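Local coordinates for peptidase S9 prolyl oligopeptidase catalytic domain-containing protein (Pyrococcus horikoshii, PDB 4HXE) that probably acts as a serine peptidase of the prolyl oligopeptidase family, perhaps removing acylated residues from peptide N termini, and binds magnesium ions, at residues A74-N79 against R107-N112; D148-T153 against K170-S175; Y196-D201 against K238-H243; N489-W494 against Y547-D552. One frame throughout, in Å; residues are numbered along the deposited sequence.

Contact 1 (A74-N79 against R107-N112); sequences AFMRFN and RSIEWN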
# COMPACT_ATOMS: atom_id res chain seq x y z
N ALA A 74 -13.10 21.14 24.92
CA ALA A 74 -12.16 20.06 24.66
C ALA A 74 -12.98 18.89 24.25
O ALA A 74 -14.18 18.75 24.62
CB ALA A 74 -11.35 19.72 25.91
N PHE A 75 -12.34 18.01 23.48
CA PHE A 75 -12.98 16.79 23.04
C PHE A 75 -11.92 15.81 22.59
O PHE A 75 -10.77 16.17 22.40
CB PHE A 75 -14.00 17.05 21.90
CG PHE A 75 -13.42 17.66 20.62
CD1 PHE A 75 -13.32 19.05 20.45
CD2 PHE A 75 -12.95 16.83 19.60
CE1 PHE A 75 -12.81 19.58 19.28
CE2 PHE A 75 -12.42 17.35 18.45
CZ PHE A 75 -12.37 18.73 18.27
N MET A 76 -12.35 14.57 22.38
CA MET A 76 -11.52 13.49 21.96
C MET A 76 -11.94 13.05 20.55
O MET A 76 -13.17 13.01 20.22
CB MET A 76 -11.75 12.33 22.92
CG MET A 76 -10.56 11.39 22.97
SD MET A 76 -9.33 12.12 24.10
CE MET A 76 -10.12 11.75 25.64
N ARG A 77 -10.94 12.77 19.71
CA ARG A 77 -11.12 12.06 18.46
C ARG A 77 -10.30 10.75 18.59
O ARG A 77 -9.18 10.78 19.05
CB ARG A 77 -10.56 12.83 17.29
CG ARG A 77 -11.36 14.03 16.86
CD ARG A 77 -11.35 14.19 15.32
NE ARG A 77 -12.46 15.07 14.99
CZ ARG A 77 -12.41 16.40 14.87
NH1 ARG A 77 -11.25 17.07 15.04
NH2 ARG A 77 -13.51 17.08 14.62
N PHE A 78 -10.87 9.62 18.18
CA PHE A 78 -10.34 8.25 18.49
C PHE A 78 -10.02 7.58 17.15
O PHE A 78 -10.46 8.09 16.13
CB PHE A 78 -11.37 7.42 19.29
CG PHE A 78 -11.49 7.79 20.78
CD1 PHE A 78 -12.55 8.56 21.25
CD2 PHE A 78 -10.57 7.30 21.73
CE1 PHE A 78 -12.70 8.84 22.61
CE2 PHE A 78 -10.69 7.60 23.09
CZ PHE A 78 -11.76 8.37 23.53
N ASN A 79 -9.28 6.47 17.11
CA ASN A 79 -8.69 6.05 15.82
C ASN A 79 -8.11 4.65 15.86
O ASN A 79 -7.28 4.35 16.72
CB ASN A 79 -7.62 7.10 15.41
CG ASN A 79 -6.93 6.81 14.08
OD1 ASN A 79 -5.84 7.32 13.85
ND2 ASN A 79 -7.57 6.03 13.20
N ARG A 107 -8.85 7.85 29.86
CA ARG A 107 -10.26 7.49 30.10
C ARG A 107 -11.16 8.68 30.45
O ARG A 107 -12.37 8.56 30.35
CB ARG A 107 -10.37 6.48 31.24
CG ARG A 107 -9.55 5.20 30.99
CD ARG A 107 -9.98 4.04 31.88
NE ARG A 107 -9.43 2.76 31.38
CZ ARG A 107 -8.68 1.92 32.12
NH1 ARG A 107 -8.38 2.20 33.40
NH2 ARG A 107 -8.24 0.78 31.59
N SER A 108 -10.57 9.76 30.97
CA SER A 108 -11.30 10.97 31.37
C SER A 108 -10.49 12.25 31.12
O SER A 108 -9.26 12.24 31.17
CB SER A 108 -11.78 10.90 32.81
OG SER A 108 -10.71 10.92 33.74
N ILE A 109 -11.21 13.31 30.78
CA ILE A 109 -10.69 14.68 30.78
C ILE A 109 -11.67 15.57 31.49
O ILE A 109 -12.89 15.41 31.36
CB ILE A 109 -10.43 15.26 29.38
CG1 ILE A 109 -11.60 15.03 28.42
CG2 ILE A 109 -9.14 14.63 28.82
CD1 ILE A 109 -11.46 15.75 27.06
N GLU A 110 -11.14 16.54 32.23
CA GLU A 110 -11.94 17.45 32.99
C GLU A 110 -11.18 18.77 33.06
O GLU A 110 -9.98 18.79 33.38
CB GLU A 110 -12.18 16.89 34.41
CG GLU A 110 -12.87 17.88 35.34
CD GLU A 110 -12.70 17.58 36.88
OE1 GLU A 110 -12.00 16.65 37.27
OE2 GLU A 110 -13.29 18.32 37.69
N TRP A 111 -11.87 19.87 32.78
CA TRP A 111 -11.25 21.16 32.92
C TRP A 111 -11.03 21.54 34.35
O TRP A 111 -11.87 21.24 35.26
CB TRP A 111 -12.16 22.22 32.33
CG TRP A 111 -12.17 22.24 30.84
CD1 TRP A 111 -13.17 21.76 30.00
CD2 TRP A 111 -11.15 22.84 29.94
NE1 TRP A 111 -12.88 22.02 28.68
CE2 TRP A 111 -11.69 22.70 28.56
CE3 TRP A 111 -9.93 23.49 30.14
CZ2 TRP A 111 -10.99 23.15 27.43
CZ3 TRP A 111 -9.24 23.95 29.01
CH2 TRP A 111 -9.73 23.76 27.69
N ASN A 112 -9.94 22.29 34.56
CA ASN A 112 -9.72 23.03 35.78
C ASN A 112 -10.58 24.29 35.70
O ASN A 112 -10.98 24.74 34.56
CB ASN A 112 -8.24 23.35 35.86
CG ASN A 112 -7.86 24.17 37.10
OD1 ASN A 112 -7.93 25.42 37.09
ND2 ASN A 112 -7.40 23.47 38.15
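Ala74 and Ile109 face each other across two strands that run nearly antiparallel, at 159°, yet do not pair. The axes of segments 74-77 and 107-111 come no closer than 8.5 Å, and CA of Ala74 lies 8.3 Å from CA of Ile109. Their backbone bonds go to strands of their own sheets: Ala74 pairs with Arg65, Phe75 with Trp88, and Arg107 with Val121 at a classic beta bulge that takes in Ser108. Between these two segments the contacts are apolar. The single methyl of Ala74 is the pivot. Its CB sits 4.1 Å from CD1, the terminal methyl of Ile109, and 3.8 Å from CZ2 of Trp111, which the methyl meets obliquely. Ile109 reaches across because CG1 is turned between the backbone N and the carbonyl carbon (chi1 48°) and the chain then runs straight on to CD1; its other branch, CG2, lies 4.4 Å from Met76 CE. The Met76 chain is folded on itself, which carries CE over to the isoleucine, while Met76 CG rests 3.2 Å above the plane of the Phe78 ring, toward its rim. Trp111 swings its indole over to Ala74 and spends its one N-H on the carbonyl of Arg65, whose NE in turn bonds Ile109 O. Met63 and Ile87 pack on both Met76 and Ile109. These are two neighbouring blades of the beta propeller, and the chemistry of their interface is apolar packing, with the buried indole N-H satisfied by backbone.

Contact 2 (D148-T153 against K170-S175); sequences DGEKTT and KPRFSS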
# COMPACT_ATOMS: atom_id res chain seq x y z
N ASP A 148 -2.55 -6.58 32.72
CA ASP A 148 -1.15 -6.57 32.37
C ASP A 148 -0.35 -5.58 33.23
O ASP A 148 0.45 -4.74 32.70
CB ASP A 148 -1.02 -6.30 30.85
CG ASP A 148 0.36 -6.65 30.31
OD1 ASP A 148 1.17 -7.42 30.92
OD2 ASP A 148 0.65 -6.04 29.28
N GLY A 149 -0.57 -5.66 34.54
CA GLY A 149 0.19 -4.82 35.50
C GLY A 149 -0.29 -3.38 35.52
O GLY A 149 0.40 -2.52 36.08
N GLU A 150 -1.48 -3.10 34.94
CA GLU A 150 -2.01 -1.72 34.83
C GLU A 150 -1.85 -0.80 36.07
O GLU A 150 -2.26 -1.15 37.21
CB GLU A 150 -3.47 -1.76 34.43
CG GLU A 150 -4.09 -0.36 34.27
CD GLU A 150 -5.50 -0.36 33.69
OE1 GLU A 150 -5.77 -1.06 32.68
OE2 GLU A 150 -6.36 0.37 34.27
N LYS A 151 -1.27 0.38 35.85
CA LYS A 151 -1.37 1.47 36.82
C LYS A 151 -2.23 2.59 36.27
O LYS A 151 -2.33 2.74 35.04
CB LYS A 151 0.05 2.04 37.10
CG LYS A 151 1.05 1.01 37.62
CD LYS A 151 0.52 0.33 38.86
CE LYS A 151 1.13 0.98 40.08
NZ LYS A 151 2.23 0.13 40.60
N THR A 152 -2.77 3.41 37.16
CA THR A 152 -3.53 4.58 36.76
C THR A 152 -2.55 5.73 36.59
O THR A 152 -1.60 5.84 37.38
CB THR A 152 -4.65 4.95 37.76
OG1 THR A 152 -5.40 3.76 38.11
CG2 THR A 152 -5.59 5.97 37.16
N THR A 153 -2.78 6.58 35.58
CA THR A 153 -1.94 7.73 35.34
C THR A 153 -2.77 8.98 35.41
O THR A 153 -3.93 9.01 34.98
CB THR A 153 -1.25 7.67 33.93
OG1 THR A 153 -2.28 7.68 32.89
CG2 THR A 153 -0.36 6.42 33.79
N LYS A 170 -0.81 5.91 40.11
CA LYS A 170 -1.47 5.36 41.28
C LYS A 170 -1.82 3.93 40.99
O LYS A 170 -1.79 3.50 39.82
CB LYS A 170 -2.74 6.17 41.62
CG LYS A 170 -2.43 7.55 42.22
CD LYS A 170 -1.82 7.42 43.63
CE LYS A 170 -1.87 8.75 44.35
NZ LYS A 170 -1.04 8.64 45.60
N PRO A 171 -2.16 3.15 42.05
CA PRO A 171 -2.62 1.82 41.77
C PRO A 171 -3.75 1.72 40.74
O PRO A 171 -4.49 2.69 40.49
CB PRO A 171 -3.12 1.34 43.16
CG PRO A 171 -2.15 2.00 44.06
CD PRO A 171 -2.10 3.40 43.50
N ARG A 172 -3.85 0.55 40.13
CA ARG A 172 -4.90 0.24 39.23
C ARG A 172 -6.26 0.73 39.79
O ARG A 172 -6.50 0.64 41.00
CB ARG A 172 -4.89 -1.29 39.18
CG ARG A 172 -5.72 -1.91 38.13
CD ARG A 172 -5.56 -3.44 38.30
NE ARG A 172 -4.16 -3.78 38.14
CZ ARG A 172 -3.69 -5.01 37.97
NH1 ARG A 172 -4.53 -6.04 37.91
NH2 ARG A 172 -2.39 -5.19 37.86
N PHE A 173 -7.10 1.27 38.91
CA PHE A 173 -8.49 1.60 39.20
C PHE A 173 -8.65 2.80 40.18
O PHE A 173 -9.60 2.85 40.95
CB PHE A 173 -9.24 0.37 39.75
CG PHE A 173 -10.05 -0.31 38.74
CD1 PHE A 173 -11.08 -1.14 39.11
CD2 PHE A 173 -9.82 -0.08 37.38
CE1 PHE A 173 -11.87 -1.77 38.18
CE2 PHE A 173 -10.62 -0.70 36.43
CZ PHE A 173 -11.64 -1.57 36.85
N SER A 174 -7.70 3.71 40.16
CA SER A 174 -7.82 4.95 40.89
C SER A 174 -8.56 5.96 40.03
O SER A 174 -8.58 5.80 38.83
CB SER A 174 -6.44 5.47 41.24
OG SER A 174 -5.78 4.63 42.19
N SER A 175 -9.08 7.05 40.63
CA SER A 175 -9.75 8.11 39.87
C SER A 175 -9.37 9.47 40.45
O SER A 175 -8.80 9.55 41.57
CB SER A 175 -11.29 7.89 39.82
OG SER A 175 -11.78 7.88 41.13
O HOH W 1 -6.52 1.95 36.26
O HOH W 2 -0.70 -2.96 38.84
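Thr152 OG1 is gripped from several sides: it donates to Pro171 O at 2.8 Å and accepts from Ser174 N at 3.1 Å in a fairly straight bond (160°), while a water donates to it. With chi1 at -48°, OG1 stands beside the backbone N and CG2 swings to 3.4 Å from Ser174 O. Pro171 O is held twice, by Thr152 OG1 and by Ser174 OG at 2.9 Å, the two hydroxyls arriving from opposite faces of its plane. The same water accepts from Phe173 N and donates to Glu150 OE2, whose carboxylate also salt-bridges Arg107 and Arg125. A valine in place of Thr152 would probably leave Ser174 N and Pro171 O each short of a partner and let the turn shift. Arg172 lays its chain along Glu150 O, to which NE makes only a weak bond of 3.4 Å; NH2 comes within 3.5 Å of Gly149 CA and has its salt bridge with Glu134. Backbone bonds join Thr152 N to Lys170 O and Lys170 N to Thr152 O, both 2.8 Å: an antiparallel hydrogen-bonded pair at the end of a propeller blade, leading into the type II turn Pro171-Ser174 that crosses to the next blade.

Contact 3 (Y196-D201 against K238-H243); sequences YFKYWD and KYVSEH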
# COMPACT_ATOMS: atom_id res chain seq x y z
N TYR A 196 -11.75 -3.52 45.79
CA TYR A 196 -12.48 -2.85 44.72
C TYR A 196 -13.91 -2.77 45.02
O TYR A 196 -14.53 -3.77 45.41
CB TYR A 196 -12.36 -3.62 43.39
CG TYR A 196 -10.97 -3.79 42.90
CD1 TYR A 196 -10.38 -5.09 42.85
CD2 TYR A 196 -10.22 -2.70 42.46
CE1 TYR A 196 -9.09 -5.25 42.38
CE2 TYR A 196 -8.94 -2.84 41.98
CZ TYR A 196 -8.37 -4.11 41.91
OH TYR A 196 -7.05 -4.26 41.47
N PHE A 197 -14.46 -1.60 44.74
CA PHE A 197 -15.86 -1.30 44.96
C PHE A 197 -16.26 -1.34 46.42
O PHE A 197 -17.42 -1.19 46.72
CB PHE A 197 -16.79 -2.12 44.02
CG PHE A 197 -16.54 -1.83 42.56
CD1 PHE A 197 -15.67 -2.64 41.81
CD2 PHE A 197 -17.11 -0.70 41.94
CE1 PHE A 197 -15.41 -2.35 40.46
CE2 PHE A 197 -16.84 -0.40 40.60
CZ PHE A 197 -16.00 -1.23 39.86
N LYS A 198 -15.32 -1.54 47.34
CA LYS A 198 -15.68 -1.62 48.75
C LYS A 198 -15.00 -0.54 49.65
O LYS A 198 -15.70 0.18 50.33
CB LYS A 198 -15.47 -3.04 49.30
CG LYS A 198 -15.70 -3.10 50.81
CD LYS A 198 -17.08 -3.60 51.25
CE LYS A 198 -16.92 -5.10 51.39
NZ LYS A 198 -17.93 -5.71 52.25
N TYR A 199 -13.66 -0.41 49.62
CA TYR A 199 -12.97 0.61 50.36
C TYR A 199 -11.96 1.36 49.52
O TYR A 199 -11.29 0.77 48.67
CB TYR A 199 -12.24 -0.03 51.53
CG TYR A 199 -13.12 -0.72 52.52
CD1 TYR A 199 -12.96 -2.11 52.76
CD2 TYR A 199 -14.09 -0.02 53.26
CE1 TYR A 199 -13.74 -2.78 53.71
CE2 TYR A 199 -14.86 -0.68 54.24
CZ TYR A 199 -14.67 -2.06 54.45
OH TYR A 199 -15.42 -2.75 55.36
N TRP A 200 -11.84 2.66 49.77
CA TRP A 200 -10.88 3.50 49.07
C TRP A 200 -10.08 4.22 50.08
O TRP A 200 -10.51 4.38 51.26
CB TRP A 200 -11.63 4.56 48.25
CG TRP A 200 -12.27 4.01 47.03
CD1 TRP A 200 -11.77 4.04 45.71
CD2 TRP A 200 -13.59 3.37 46.93
NE1 TRP A 200 -12.67 3.46 44.83
CE2 TRP A 200 -13.80 3.06 45.49
CE3 TRP A 200 -14.61 3.04 47.85
CZ2 TRP A 200 -14.94 2.41 45.04
CZ3 TRP A 200 -15.76 2.42 47.36
CH2 TRP A 200 -15.92 2.09 45.99
N ASP A 201 -8.93 4.70 49.64
CA ASP A 201 -8.25 5.76 50.35
C ASP A 201 -8.39 6.99 49.48
O ASP A 201 -8.35 6.91 48.24
CB ASP A 201 -6.80 5.42 50.59
CG ASP A 201 -6.63 4.20 51.50
OD1 ASP A 201 -7.42 3.97 52.44
OD2 ASP A 201 -5.71 3.42 51.29
N LYS A 238 -21.04 -2.59 54.83
CA LYS A 238 -20.84 -4.03 54.97
C LYS A 238 -20.94 -4.80 53.64
O LYS A 238 -20.26 -5.81 53.46
CB LYS A 238 -21.85 -4.61 55.96
CG LYS A 238 -21.54 -4.09 57.36
CD LYS A 238 -22.40 -4.66 58.48
CE LYS A 238 -21.95 -3.86 59.73
NZ LYS A 238 -22.24 -4.60 61.01
N TYR A 239 -21.82 -4.36 52.74
CA TYR A 239 -22.00 -5.09 51.47
C TYR A 239 -21.88 -4.08 50.39
O TYR A 239 -22.43 -2.95 50.52
CB TYR A 239 -23.39 -5.76 51.39
CG TYR A 239 -23.67 -6.66 52.58
CD1 TYR A 239 -23.12 -7.93 52.65
CD2 TYR A 239 -24.40 -6.19 53.68
CE1 TYR A 239 -23.32 -8.77 53.76
CE2 TYR A 239 -24.62 -6.99 54.79
CZ TYR A 239 -24.09 -8.28 54.81
OH TYR A 239 -24.29 -9.05 55.89
N VAL A 240 -21.19 -4.43 49.32
CA VAL A 240 -21.13 -3.54 48.20
C VAL A 240 -22.55 -3.34 47.66
O VAL A 240 -22.84 -2.29 47.12
CB VAL A 240 -20.14 -3.96 47.07
CG1 VAL A 240 -18.77 -4.33 47.68
CG2 VAL A 240 -20.68 -5.15 46.32
N SER A 241 -23.43 -4.34 47.83
CA SER A 241 -24.83 -4.21 47.38
C SER A 241 -25.68 -3.14 48.13
O SER A 241 -26.85 -2.87 47.75
CB SER A 241 -25.52 -5.56 47.52
OG SER A 241 -24.86 -6.51 46.66
N GLU A 242 -25.13 -2.55 49.18
CA GLU A 242 -25.86 -1.55 49.93
C GLU A 242 -26.11 -0.36 49.00
O GLU A 242 -25.32 -0.13 48.09
CB GLU A 242 -25.05 -1.09 51.19
CG GLU A 242 -25.26 -1.95 52.42
CD GLU A 242 -24.23 -1.61 53.51
OE1 GLU A 242 -24.05 -0.42 53.84
OE2 GLU A 242 -23.60 -2.54 54.03
N HIS A 243 -27.17 0.41 49.27
CA HIS A 243 -27.44 1.59 48.46
C HIS A 243 -26.34 2.63 48.54
O HIS A 243 -25.97 3.05 49.60
CB HIS A 243 -28.74 2.27 48.86
CG HIS A 243 -29.98 1.54 48.40
ND1 HIS A 243 -29.98 0.64 47.36
CD2 HIS A 243 -31.29 1.60 48.85
CE1 HIS A 243 -31.22 0.17 47.17
NE2 HIS A 243 -32.02 0.73 48.07
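Lys198 and Val240 carry this contact, their side chains crossing at about a right angle. The valine points its CG1 methyl at the lysine, 3.9 Å from Lys198 CB and 3.6 Å from the carbonyl oxygen Phe197 O. The lysine starts with CG anti to its N (chi1 174°) and then bends at chi2 and chi3, so that CD also lies against the same methyl, while the ammonium NZ ends 2.6 Å from Lys238 O. Replacing Lys198 by a serine would probably uncover one flank of the Val240 methyl and deprive Lys238 O of the positive charge beside it. On its other flank Lys198 rests on its neighbour, CG standing 3.4 Å above the Tyr199 ring toward the rim. Both lysines also touch a crystal neighbour, so their exact poses may owe something to the lattice.

A second shell shapes the turn that carries the valine. This is a type I turn, Tyr239 to Glu242, closed by Glu242 N bonding Tyr239 O at 3.0 Å. Glu242 folds its carboxylate back to the start of the turn, where OE2 is met by Tyr239 N at 2.9 Å from above the carboxylate plane, and weakly by Lys238 N. On the first segment, Ser218 bonds the carbonyl of Lys198. Farther out, Glu510 of helix 504-511 takes Val240 N and Ser241 OG, and Trp506 of that helix packs on Val240. The contact thus joins the loop leading into strand 200-206 to the loop before strand 245-249, where two propeller blades meet that helix and, through Tyr239, helix 423-427.

Contact 4 (N489-W494 against Y547-D552); sequences NGISYW and YRCPLD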
# COMPACT_ATOMS: atom_id res chain seq x y z
N ASN A 489 -24.32 -14.75 28.37
CA ASN A 489 -23.28 -14.17 29.19
C ASN A 489 -23.61 -14.36 30.64
O ASN A 489 -23.60 -13.38 31.44
CB ASN A 489 -23.17 -12.68 28.82
CG ASN A 489 -22.67 -12.51 27.39
OD1 ASN A 489 -23.46 -12.55 26.47
ND2 ASN A 489 -21.32 -12.49 27.21
N GLY A 490 -23.96 -15.60 30.97
CA GLY A 490 -24.65 -15.90 32.22
C GLY A 490 -23.77 -16.58 33.24
O GLY A 490 -22.56 -16.48 33.16
N ILE A 491 -24.41 -17.22 34.22
CA ILE A 491 -23.74 -18.02 35.22
C ILE A 491 -24.37 -19.41 35.23
O ILE A 491 -25.59 -19.54 35.29
CB ILE A 491 -23.85 -17.41 36.67
CG1 ILE A 491 -23.19 -16.02 36.71
CG2 ILE A 491 -23.19 -18.40 37.69
CD1 ILE A 491 -21.68 -16.14 36.82
N SER A 492 -23.53 -20.44 35.10
CA SER A 492 -23.95 -21.81 35.36
C SER A 492 -23.19 -22.39 36.59
O SER A 492 -23.62 -23.43 37.18
CB SER A 492 -23.74 -22.69 34.12
OG SER A 492 -22.37 -22.84 33.87
N TYR A 493 -22.04 -21.78 36.95
CA TYR A 493 -21.28 -22.28 38.12
C TYR A 493 -20.62 -21.16 38.94
O TYR A 493 -19.62 -20.55 38.50
CB TYR A 493 -20.25 -23.35 37.72
CG TYR A 493 -19.60 -24.17 38.83
CD1 TYR A 493 -20.11 -24.20 40.13
CD2 TYR A 493 -18.49 -24.92 38.57
CE1 TYR A 493 -19.50 -24.95 41.17
CE2 TYR A 493 -17.88 -25.69 39.56
CZ TYR A 493 -18.40 -25.70 40.86
OH TYR A 493 -17.74 -26.44 41.82
N TRP A 494 -21.18 -20.87 40.13
CA TRP A 494 -20.61 -19.79 40.93
C TRP A 494 -19.16 -20.00 41.30
O TRP A 494 -18.43 -19.04 41.46
CB TRP A 494 -21.41 -19.62 42.22
CG TRP A 494 -22.80 -19.16 41.90
CD1 TRP A 494 -24.02 -19.84 42.08
CD2 TRP A 494 -23.17 -17.86 41.30
NE1 TRP A 494 -25.09 -19.03 41.65
CE2 TRP A 494 -24.64 -17.86 41.16
CE3 TRP A 494 -22.45 -16.72 40.92
CZ2 TRP A 494 -25.34 -16.73 40.67
CZ3 TRP A 494 -23.17 -15.60 40.42
CH2 TRP A 494 -24.59 -15.62 40.29
N TYR A 547 -15.35 -10.71 30.51
CA TYR A 547 -14.59 -11.10 31.69
C TYR A 547 -15.39 -10.98 32.96
O TYR A 547 -14.89 -11.32 34.04
CB TYR A 547 -13.26 -10.32 31.82
CG TYR A 547 -12.48 -10.34 30.53
CD1 TYR A 547 -11.93 -9.17 30.03
CD2 TYR A 547 -12.30 -11.55 29.81
CE1 TYR A 547 -11.22 -9.18 28.85
CE2 TYR A 547 -11.60 -11.58 28.60
CZ TYR A 547 -11.06 -10.40 28.14
OH TYR A 547 -10.41 -10.37 26.95
N ARG A 548 -16.61 -10.49 32.83
CA ARG A 548 -17.54 -10.35 33.93
C ARG A 548 -18.15 -11.72 34.21
O ARG A 548 -18.17 -12.20 35.37
CB ARG A 548 -18.59 -9.27 33.61
CG ARG A 548 -19.75 -9.20 34.65
CD ARG A 548 -19.23 -8.82 36.06
NE ARG A 548 -18.13 -7.85 35.94
CZ ARG A 548 -18.27 -6.55 35.71
NH1 ARG A 548 -17.20 -5.79 35.55
NH2 ARG A 548 -19.50 -6.02 35.64
N CYS A 549 -18.68 -12.35 33.14
CA CYS A 549 -19.07 -13.76 33.20
C CYS A 549 -18.27 -14.46 32.10
O CYS A 549 -18.70 -14.41 30.95
CB CYS A 549 -20.56 -13.95 32.91
SG CYS A 549 -21.55 -13.21 34.25
N PRO A 550 -17.13 -15.08 32.45
CA PRO A 550 -16.25 -15.55 31.41
C PRO A 550 -16.91 -16.73 30.68
O PRO A 550 -17.93 -17.30 31.14
CB PRO A 550 -14.96 -15.95 32.20
CG PRO A 550 -15.04 -15.13 33.49
CD PRO A 550 -16.51 -15.20 33.80
N LEU A 551 -16.33 -17.09 29.55
CA LEU A 551 -16.88 -18.06 28.60
C LEU A 551 -17.24 -19.38 29.24
O LEU A 551 -18.18 -20.09 28.82
CB LEU A 551 -15.81 -18.29 27.50
CG LEU A 551 -16.27 -19.23 26.36
CD1 LEU A 551 -17.50 -18.71 25.60
CD2 LEU A 551 -15.07 -19.57 25.41
N ASP A 552 -16.46 -19.80 30.22
CA ASP A 552 -16.77 -21.14 30.77
C ASP A 552 -18.22 -21.24 31.32
O ASP A 552 -18.82 -22.31 31.37
CB ASP A 552 -15.82 -21.50 31.93
CG ASP A 552 -15.98 -20.53 33.09
OD1 ASP A 552 -16.15 -21.02 34.22
OD2 ASP A 552 -15.98 -19.26 32.88
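Asn489 and Cys549 approach to 5.8 Å between CA atoms where two loops meet, their touching parts directed about 60° apart. Cys549 makes most of the contacts. Its CB lies 3.2 Å from Gly490 O and 3.4 Å from Asn489 O, facing two successive carbonyl oxygens that lie on the same side of it. SG, turned beside its own backbone N (chi1 -67°), stays 3.5 Å from Asn489 O and meets Ile491 CD1 at 3.9 Å. That methyl is one branch of an isoleucine that works in two directions: CG1 and CD1 go to the sulfur, while CG2 sits 3.6 Å above the centre of the Trp494 ring as a CH-pi contact. The polar end of Asn489 belongs elsewhere. ND2 bonds Asp546 OD2 and OD1 bonds His580, while Cys549 N bonds Asp546 OD1, so one carboxylate is held from both loops. Asp546 lies, with Ser466 and His578, in a geometry consistent with the catalytic triad of the family, which would make Asn489 and Cys549 second-shell residues that position its aspartate. Nearby, Tyr493 OH bonds its counterpart Tyr493 of the second subunit. Between the loops themselves the chemistry is mostly van der Waals: a sulfur and a CB against carbonyl oxygens and an aliphatic tip. Gly490 O is buried here with no hydrogen-bond partner in the model, and the cysteine CB packed against it offers no donor.

From the N terminus the four contacts come in series, each loop closing before the next opens, so none nests or crosses. Contact 1 closes the excursion through strands 86-91 and 97-102 and sets two propeller blades face to face. Contact 2 closes the hairpin of strands 151-158 and 163-170, and the salt bridge from Arg107 to Glu150 ties it to contact 1. Contact 3 closes a longer all-beta excursion; its Tyr196 packs on Arg172 and Phe173 of contact 2. Contact 4, in the alpha/beta-hydrolase domain, closes a stretch containing helices 494-500 and 504-511, bridging loops after strands 484-488 and 538-543. It touches none of the others, though contact 3 comes within about 6 Å at the nearest atoms.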